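Local coordinates for fibronectin type III domain-containing protein (Simiduia agarivorans, PDB 6P2K), which probably cleaves beta-glucan chains such as xyloglucan through its family 74 glycoside hydrolase part, the pair of seven-bladed beta-propellers described here, at residues E621-F634 and G694-Y707. Numbering follows the deposited sequence.
Sequences EAWAYNGTVYLMSF and GGSAGAGNKIVMSY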
ATOM      1  N   GLU B 621      27.469  36.654  -4.560  1.00 23.55           N
ATOM      2  CA  GLU B 621      27.769  35.330  -4.035  1.00 23.69           C
ATOM      3  C   GLU B 621      28.498  35.471  -2.710  1.00 23.55           C
ATOM      4  O   GLU B 621      29.389  36.314  -2.572  1.00 25.98           O
ATOM      5  CB  GLU B 621      28.633  34.514  -5.009  1.00 26.17           C
ATOM      6  CG  GLU B 621      28.870  33.064  -4.587  1.00 30.12           C
ATOM      7  CD  GLU B 621      27.931  32.082  -5.263  1.00 33.87           C
ATOM      8  OE1 GLU B 621      28.358  31.457  -6.262  1.00 32.08           O
ATOM      9  OE2 GLU B 621      26.779  31.931  -4.798  1.00 34.48           O
ATOM     10  N   ALA B 622      28.124  34.638  -1.743  1.00 23.59           N
ATOM     11  CA  ALA B 622      28.766  34.607  -0.436  1.00 26.70           C
ATOM     12  C   ALA B 622      29.210  33.183  -0.142  1.00 25.77           C
ATOM     13  O   ALA B 622      28.422  32.243  -0.291  1.00 22.59           O
ATOM     14  CB  ALA B 622      27.821  35.110   0.660  1.00 24.62           C
ATOM     15  N   TRP B 623      30.465  33.024   0.269  1.00 24.35           N
ATOM     16  CA  TRP B 623      30.999  31.700   0.562  1.00 22.93           C
ATOM     17  C   TRP B 623      32.175  31.844   1.518  1.00 25.85           C
ATOM     18  O   TRP B 623      32.692  32.942   1.740  1.00 26.02           O
ATOM     19  CB  TRP B 623      31.401  30.967  -0.723  1.00 21.24           C
ATOM     20  CG  TRP B 623      32.711  31.396  -1.314  1.00 23.27           C
ATOM     21  CD1 TRP B 623      33.917  30.779  -1.158  1.00 26.00           C
ATOM     22  CD2 TRP B 623      32.944  32.522  -2.173  1.00 23.91           C
ATOM     23  NE1 TRP B 623      34.888  31.452  -1.859  1.00 28.65           N
ATOM     24  CE2 TRP B 623      34.317  32.525  -2.492  1.00 25.93           C
ATOM     25  CE3 TRP B 623      32.126  33.528  -2.700  1.00 24.07           C
ATOM     26  CZ2 TRP B 623      34.893  33.498  -3.314  1.00 23.62           C
ATOM     27  CZ3 TRP B 623      32.698  34.494  -3.514  1.00 23.14           C
ATOM     28  CH2 TRP B 623      34.070  34.471  -3.811  1.00 23.42           C
ATOM     29  N   ALA B 624      32.585  30.712   2.088  1.00 24.35           N
ATOM     30  CA  ALA B 624      33.650  30.659   3.079  1.00 26.49           C
ATOM     31  C   ALA B 624      34.792  29.790   2.574  1.00 29.01           C
ATOM     32  O   ALA B 624      34.564  28.755   1.938  1.00 31.54           O
ATOM     33  CB  ALA B 624      33.137  30.107   4.415  1.00 23.97           C
ATOM     34  N   TYR B 625      36.021  30.212   2.864  1.00 26.10           N
ATOM     35  CA  TYR B 625      37.197  29.429   2.491  1.00 29.73           C
ATOM     36  C   TYR B 625      38.349  29.802   3.408  1.00 35.22           C
ATOM     37  O   TYR B 625      38.782  30.960   3.419  1.00 35.83           O
ATOM     38  CB  TYR B 625      37.575  29.663   1.029  1.00 27.28           C
ATOM     39  CG  TYR B 625      38.911  29.059   0.653  1.00 29.03           C
ATOM     40  CD1 TYR B 625      39.119  27.687   0.737  1.00 30.75           C
ATOM     41  CD2 TYR B 625      39.963  29.860   0.222  1.00 30.55           C
ATOM     42  CE1 TYR B 625      40.341  27.128   0.398  1.00 36.16           C
ATOM     43  CE2 TYR B 625      41.188  29.310  -0.121  1.00 33.49           C
ATOM     44  CZ  TYR B 625      41.370  27.943  -0.031  1.00 37.96           C
ATOM     45  OH  TYR B 625      42.584  27.389  -0.368  1.00 43.97           O
ATOM     46  N   ASN B 626      38.840  28.822   4.172  1.00 37.99           N
ATOM     47  CA  ASN B 626      40.040  28.959   5.001  1.00 40.34           C
ATOM     48  C   ASN B 626      39.923  30.128   5.980  1.00 38.01           C
ATOM     49  O   ASN B 626      40.850  30.922   6.154  1.00 42.05           O
ATOM     50  CB  ASN B 626      41.293  29.090   4.133  1.00 47.92           C
ATOM     51  CG  ASN B 626      42.568  28.852   4.916  1.00 57.65           C
ATOM     52  OD1 ASN B 626      42.577  28.112   5.902  1.00 63.62           O
ATOM     53  ND2 ASN B 626      43.653  29.487   4.488  1.00 58.80           N
ATOM     54  N   GLY B 627      38.766  30.223   6.628  1.00 36.87           N
ATOM     55  CA  GLY B 627      38.552  31.193   7.680  1.00 41.99           C
ATOM     56  C   GLY B 627      38.137  32.577   7.230  1.00 39.28           C
ATOM     57  O   GLY B 627      38.051  33.481   8.070  1.00 41.50           O
ATOM     58  N   THR B 628      37.885  32.778   5.942  1.00 35.19           N
ATOM     59  CA  THR B 628      37.431  34.060   5.422  1.00 33.00           C
ATOM     60  C   THR B 628      36.077  33.875   4.757  1.00 30.38           C
ATOM     61  O   THR B 628      35.853  32.889   4.049  1.00 29.14           O
ATOM     62  CB  THR B 628      38.434  34.645   4.417  1.00 36.43           C
ATOM     63  OG1 THR B 628      39.666  34.936   5.087  1.00 39.99           O
ATOM     64  CG2 THR B 628      37.894  35.923   3.792  1.00 34.22           C
ATOM     65  N   VAL B 629      35.168  34.812   5.007  1.00 30.26           N
ATOM     66  CA  VAL B 629      33.880  34.855   4.327  1.00 27.81           C
ATOM     67  C   VAL B 629      33.995  35.855   3.188  1.00 26.88           C
ATOM     68  O   VAL B 629      34.303  37.033   3.410  1.00 25.94           O
ATOM     69  CB  VAL B 629      32.743  35.230   5.288  1.00 28.85           C
ATOM     70  CG1 VAL B 629      31.448  35.427   4.513  1.00 25.44           C
ATOM     71  CG2 VAL B 629      32.571  34.152   6.341  1.00 27.82           C
ATOM     72  N   TYR B 630      33.769  35.385   1.968  1.00 27.73           N
ATOM     73  CA  TYR B 630      33.896  36.205   0.774  1.00 27.58           C
ATOM     74  C   TYR B 630      32.519  36.635   0.290  1.00 27.08           C
ATOM     75  O   TYR B 630      31.573  35.843   0.297  1.00 24.98           O
ATOM     76  CB  TYR B 630      34.626  35.436  -0.331  1.00 26.13           C
ATOM     77  CG  TYR B 630      36.084  35.177  -0.024  1.00 25.12           C
ATOM     78  CD1 TYR B 630      37.049  36.141  -0.286  1.00 23.55           C
ATOM     79  CD2 TYR B 630      36.492  33.975   0.536  1.00 25.13           C
ATOM     80  CE1 TYR B 630      38.383  35.913  -0.002  1.00 28.73           C
ATOM     81  CE2 TYR B 630      37.824  33.737   0.823  1.00 28.98           C
ATOM     82  CZ  TYR B 630      38.766  34.712   0.550  1.00 30.44           C
ATOM     83  OH  TYR B 630      40.093  34.487   0.833  1.00 31.28           O
ATOM     84  N   LEU B 631      32.412  37.898  -0.119  1.00 25.57           N
ATOM     85  CA  LEU B 631      31.194  38.441  -0.708  1.00 24.57           C
ATOM     86  C   LEU B 631      31.568  39.079  -2.035  1.00 30.98           C
ATOM     87  O   LEU B 631      32.321  40.059  -2.062  1.00 31.11           O
ATOM     88  CB  LEU B 631      30.534  39.462   0.225  1.00 22.82           C
ATOM     89  CG  LEU B 631      29.136  39.959  -0.147  1.00 24.11           C
ATOM     90  CD1 LEU B 631      28.107  38.841  -0.010  1.00 23.08           C
ATOM     91  CD2 LEU B 631      28.749  41.151   0.716  1.00 20.41           C
ATOM     92  N   MET B 632      31.050  38.525  -3.129  1.00 26.95           N
ATOM     93  CA  MET B 632      31.477  38.881  -4.475  1.00 26.77           C
ATOM     94  C   MET B 632      30.286  39.371  -5.282  1.00 27.82           C
ATOM     95  O   MET B 632      29.240  38.711  -5.327  1.00 28.51           O
ATOM     96  CB  MET B 632      32.138  37.681  -5.158  1.00 26.38           C
ATOM     97  CG  MET B 632      32.731  37.970  -6.522  1.00 33.21           C
ATOM     98  SD  MET B 632      31.591  37.617  -7.880  1.00 40.10           S
ATOM     99  CE  MET B 632      31.541  35.826  -7.818  1.00 37.53           C
ATOM    100  N   SER B 633      30.451  40.522  -5.928  1.00 24.38           N
ATOM    101  CA  SER B 633      29.406  41.144  -6.726  1.00 23.71           C
ATOM    102  C   SER B 633      29.838  41.247  -8.180  1.00 23.78           C
ATOM    103  O   SER B 633      30.969  41.648  -8.476  1.00 22.87           O
ATOM    104  CB  SER B 633      29.074  42.542  -6.186  1.00 24.30           C
ATOM    105  OG  SER B 633      28.383  43.327  -7.148  1.00 22.28           O
ATOM    106  N   PHE B 634      28.926  40.899  -9.082  1.00 24.95           N
ATOM    107  CA  PHE B 634      29.099  41.100 -10.517  1.00 25.56           C
ATOM    108  C   PHE B 634      28.010  42.068 -10.955  1.00 25.43           C
ATOM    109  O   PHE B 634      26.832  41.698 -11.007  1.00 22.54           O
ATOM    110  CB  PHE B 634      29.019  39.782 -11.283  1.00 22.08           C
ATOM    111  CG  PHE B 634      29.057  39.941 -12.781  1.00 24.52           C
ATOM    112  CD1 PHE B 634      30.028  40.722 -13.390  1.00 23.98           C
ATOM    113  CD2 PHE B 634      28.121  39.297 -13.581  1.00 27.97           C
ATOM    114  CE1 PHE B 634      30.063  40.862 -14.766  1.00 29.80           C
ATOM    115  CE2 PHE B 634      28.151  39.431 -14.957  1.00 30.49           C
ATOM    116  CZ  PHE B 634      29.123  40.214 -15.553  1.00 29.39           C
ATOM    117  N   GLY B 694      24.679  37.311 -16.076  1.00 22.31           N
ATOM    118  CA  GLY B 694      24.873  36.535 -14.875  1.00 19.75           C
ATOM    119  C   GLY B 694      26.036  35.571 -15.038  1.00 24.31           C
ATOM    120  O   GLY B 694      26.984  35.831 -15.788  1.00 26.42           O
ATOM    121  N   GLY B 695      25.953  34.445 -14.333  1.00 26.06           N
ATOM    122  CA  GLY B 695      26.923  33.370 -14.452  1.00 24.48           C
ATOM    123  C   GLY B 695      28.199  33.544 -13.660  1.00 24.29           C
ATOM    124  O   GLY B 695      29.171  32.825 -13.921  1.00 26.37           O
ATOM    125  N   SER B 696      28.245  34.486 -12.728  1.00 20.38           N
ATOM    126  CA  SER B 696      29.376  34.600 -11.821  1.00 23.33           C
ATOM    127  C   SER B 696      29.167  33.691 -10.616  1.00 22.58           C
ATOM    128  O   SER B 696      28.037  33.419 -10.205  1.00 23.73           O
ATOM    129  CB  SER B 696      29.575  36.046 -11.363  1.00 22.66           C
ATOM    130  OG  SER B 696      28.700  36.358 -10.299  1.00 26.46           O
ATOM    131  N   ALA B 697      30.272  33.209 -10.058  1.00 19.63           N
ATOM    132  CA  ALA B 697      30.185  32.282  -8.941  1.00 22.54           C
ATOM    133  C   ALA B 697      31.480  32.311  -8.144  1.00 25.46           C
ATOM    134  O   ALA B 697      32.537  32.705  -8.644  1.00 27.33           O
ATOM    135  CB  ALA B 697      29.886  30.855  -9.416  1.00 19.58           C
ATOM    136  N   GLY B 698      31.373  31.879  -6.891  1.00 25.02           N
ATOM    137  CA  GLY B 698      32.523  31.759  -6.022  1.00 25.14           C
ATOM    138  C   GLY B 698      32.416  30.545  -5.127  1.00 24.76           C
ATOM    139  O   GLY B 698      31.337  30.242  -4.609  1.00 25.07           O
ATOM    140  N   ALA B 699      33.528  29.835  -4.949  1.00 24.85           N
ATOM    141  CA  ALA B 699      33.598  28.688  -4.056  1.00 23.89           C
ATOM    142  C   ALA B 699      35.063  28.351  -3.834  1.00 26.37           C
ATOM    143  O   ALA B 699      35.855  28.381  -4.781  1.00 26.02           O
ATOM    144  CB  ALA B 699      32.853  27.475  -4.631  1.00 21.09           C
ATOM    145  N   GLY B 700      35.414  28.041  -2.588  1.00 26.05           N
ATOM    146  CA  GLY B 700      36.798  27.720  -2.278  1.00 26.28           C
ATOM    147  C   GLY B 700      37.721  28.853  -2.681  1.00 27.87           C
ATOM    148  O   GLY B 700      37.497  30.022  -2.343  1.00 27.46           O
ATOM    149  N   ASN B 701      38.768  28.515  -3.434  1.00 29.04           N
ATOM    150  CA  ASN B 701      39.721  29.493  -3.941  1.00 28.72           C
ATOM    151  C   ASN B 701      39.448  29.870  -5.394  1.00 30.15           C
ATOM    152  O   ASN B 701      40.370  30.276  -6.110  1.00 34.91           O
ATOM    153  CB  ASN B 701      41.151  28.966  -3.791  1.00 29.88           C
ATOM    154  CG  ASN B 701      41.389  27.679  -4.573  1.00 31.18           C
ATOM    155  OD1 ASN B 701      40.446  27.034  -5.034  1.00 31.65           O
ATOM    156  ND2 ASN B 701      42.653  27.302  -4.721  1.00 31.25           N
ATOM    157  N   LYS B 702      38.200  29.751  -5.847  1.00 26.32           N
ATOM    158  CA  LYS B 702      37.871  29.949  -7.252  1.00 27.92           C
ATOM    159  C   LYS B 702      36.724  30.940  -7.415  1.00 29.50           C
ATOM    160  O   LYS B 702      35.745  30.913  -6.662  1.00 28.50           O
ATOM    161  CB  LYS B 702      37.503  28.619  -7.925  1.00 27.19           C
ATOM    162  CG  LYS B 702      38.624  27.584  -7.931  1.00 27.95           C
ATOM    163  CD  LYS B 702      39.768  27.989  -8.853  1.00 27.84           C
ATOM    164  CE  LYS B 702      40.971  27.077  -8.661  1.00 28.84           C
ATOM    165  NZ  LYS B 702      42.050  27.333  -9.656  1.00 30.97           N
ATOM    166  N   ILE B 703      36.861  31.811  -8.415  1.00 29.47           N
ATOM    167  CA  ILE B 703      35.830  32.761  -8.820  1.00 26.78           C
ATOM    168  C   ILE B 703      35.741  32.725 -10.340  1.00 27.55           C
ATOM    169  O   ILE B 703      36.767  32.658 -11.025  1.00 29.80           O
ATOM    170  CB  ILE B 703      36.140  34.189  -8.323  1.00 28.39           C
ATOM    171  CG1 ILE B 703      36.193  34.232  -6.797  1.00 32.14           C
ATOM    172  CG2 ILE B 703      35.109  35.183  -8.844  1.00 24.50           C
ATOM    173  CD1 ILE B 703      36.874  35.467  -6.249  1.00 35.10           C
ATOM    174  N   VAL B 704      34.518  32.762 -10.870  1.00 23.25           N
ATOM    175  CA  VAL B 704      34.290  32.712 -12.308  1.00 24.42           C
ATOM    176  C   VAL B 704      33.319  33.820 -12.698  1.00 26.81           C
ATOM    177  O   VAL B 704      32.466  34.230 -11.907  1.00 25.75           O
ATOM    178  CB  VAL B 704      33.757  31.326 -12.753  1.00 25.09           C
ATOM    179  CG1 VAL B 704      32.422  31.023 -12.085  1.00 25.37           C
ATOM    180  CG2 VAL B 704      33.643  31.229 -14.274  1.00 22.92           C
ATOM    181  N   MET B 705      33.474  34.323 -13.922  1.00 26.12           N
ATOM    182  CA  MET B 705      32.556  35.303 -14.489  1.00 22.91           C
ATOM    183  C   MET B 705      32.637  35.210 -16.007  1.00 24.35           C
ATOM    184  O   MET B 705      33.561  34.609 -16.563  1.00 26.50           O
ATOM    185  CB  MET B 705      32.873  36.723 -14.003  1.00 22.45           C
ATOM    186  CG  MET B 705      34.242  37.246 -14.419  1.00 26.34           C
ATOM    187  SD  MET B 705      34.235  38.053 -16.036  1.00 30.99           S
ATOM    188  CE  MET B 705      33.077  39.387 -15.746  1.00 30.99           C
ATOM    189  N   SER B 706      31.664  35.829 -16.676  1.00 21.56           N
ATOM    190  CA  SER B 706      31.596  35.790 -18.132  1.00 24.97           C
ATOM    191  C   SER B 706      31.087  37.122 -18.660  1.00 25.47           C
ATOM    192  O   SER B 706      30.013  37.581 -18.257  1.00 23.26           O
ATOM    193  CB  SER B 706      30.691  34.646 -18.607  1.00 23.73           C
ATOM    194  OG  SER B 706      30.285  34.834 -19.950  1.00 30.71           O
ATOM    195  N   TYR B 707      31.853  37.732 -19.565  1.00 20.61           N
ATOM    196  CA  TYR B 707      31.477  38.999 -20.188  1.00 23.46           C
ATOM    197  C   TYR B 707      30.666  38.724 -21.448  1.00 24.50           C
ATOM    198  O   TYR B 707      31.126  38.008 -22.345  1.00 24.55           O
ATOM    199  CB  TYR B 707      32.716  39.827 -20.520  1.00 23.86           C
ATOM    200  CG  TYR B 707      33.160  40.752 -19.410  1.00 27.78           C
ATOM    201  CD1 TYR B 707      32.295  41.705 -18.888  1.00 26.96           C
ATOM    202  CD2 TYR B 707      34.447  40.677 -18.889  1.00 30.91           C
ATOM    203  CE1 TYR B 707      32.694  42.556 -17.876  1.00 26.44           C
ATOM    204  CE2 TYR B 707      34.857  41.525 -17.876  1.00 32.50           C
ATOM    205  CZ  TYR B 707      33.976  42.462 -17.372  1.00 32.59           C
ATOM    206  OH  TYR B 707      34.379  43.307 -16.363  1.00 35.62           O
TER
HETATM  207  O   HOH W   1      33.036  27.364  -0.831  1.00 26.04           O
HETATM  208  O   HOH W   2      28.319  37.296  -7.888  1.00 22.87           O
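Trp623 lies flat on the backbone of Gly698: the glycine CA stands 3.6 Å from the centroid of the six-membered ring, 7° off its normal, a CH-pi contact that a side chain at this position would block by clashing with the indole. CG of Trp623 sits between its own backbone N and carbonyl carbon (chi1 78°), which lays the indole along strand 697-699 and points the NE1 N-H at Gly700 O, which lies near the ring plane at the indole edge and accepts a hydrogen bond from Trp623 NE1 at 3.0 Å. A phenylalanine in place of Trp623 would probably leave Gly700 O without this donor and open a gap beside Ile703, whose CG1 lies 3.7 Å from Trp623 CH2. Beyond the indole, the Tyr625 ring receives the Gly700-Asn701 peptide over one face, with Asn701 CB 3.7 Å from Tyr625 CE2. On the other flank, Glu621 OE1 accepts a nearly straight bond from Gly698 N (3.1 Å, 163°) through its anti lone pair, while OE2 is salt-bridged to Lys572. Met632, bent at chi2 and chi3, brings CE to 3.4 Å from Ala697 O and also against Ile703 CG2; Phe634 CE1 meets Met705 CE at 3.5 Å. A water links Met632 O to Ser696 OG. Tyr630 CB backs the opposite face of the indole, and a type II' turn from Ala699 to Lys702 presents Gly700 O. The contact thus packs two antiparallel hairpins face to face, joining neighbouring four-stranded sheets, as successive propeller blades do. Ile650 of strand 648-653 touches Met632, Phe634 and Met705, while strand 745-751 packs against Ala697, Ala699 and Val704.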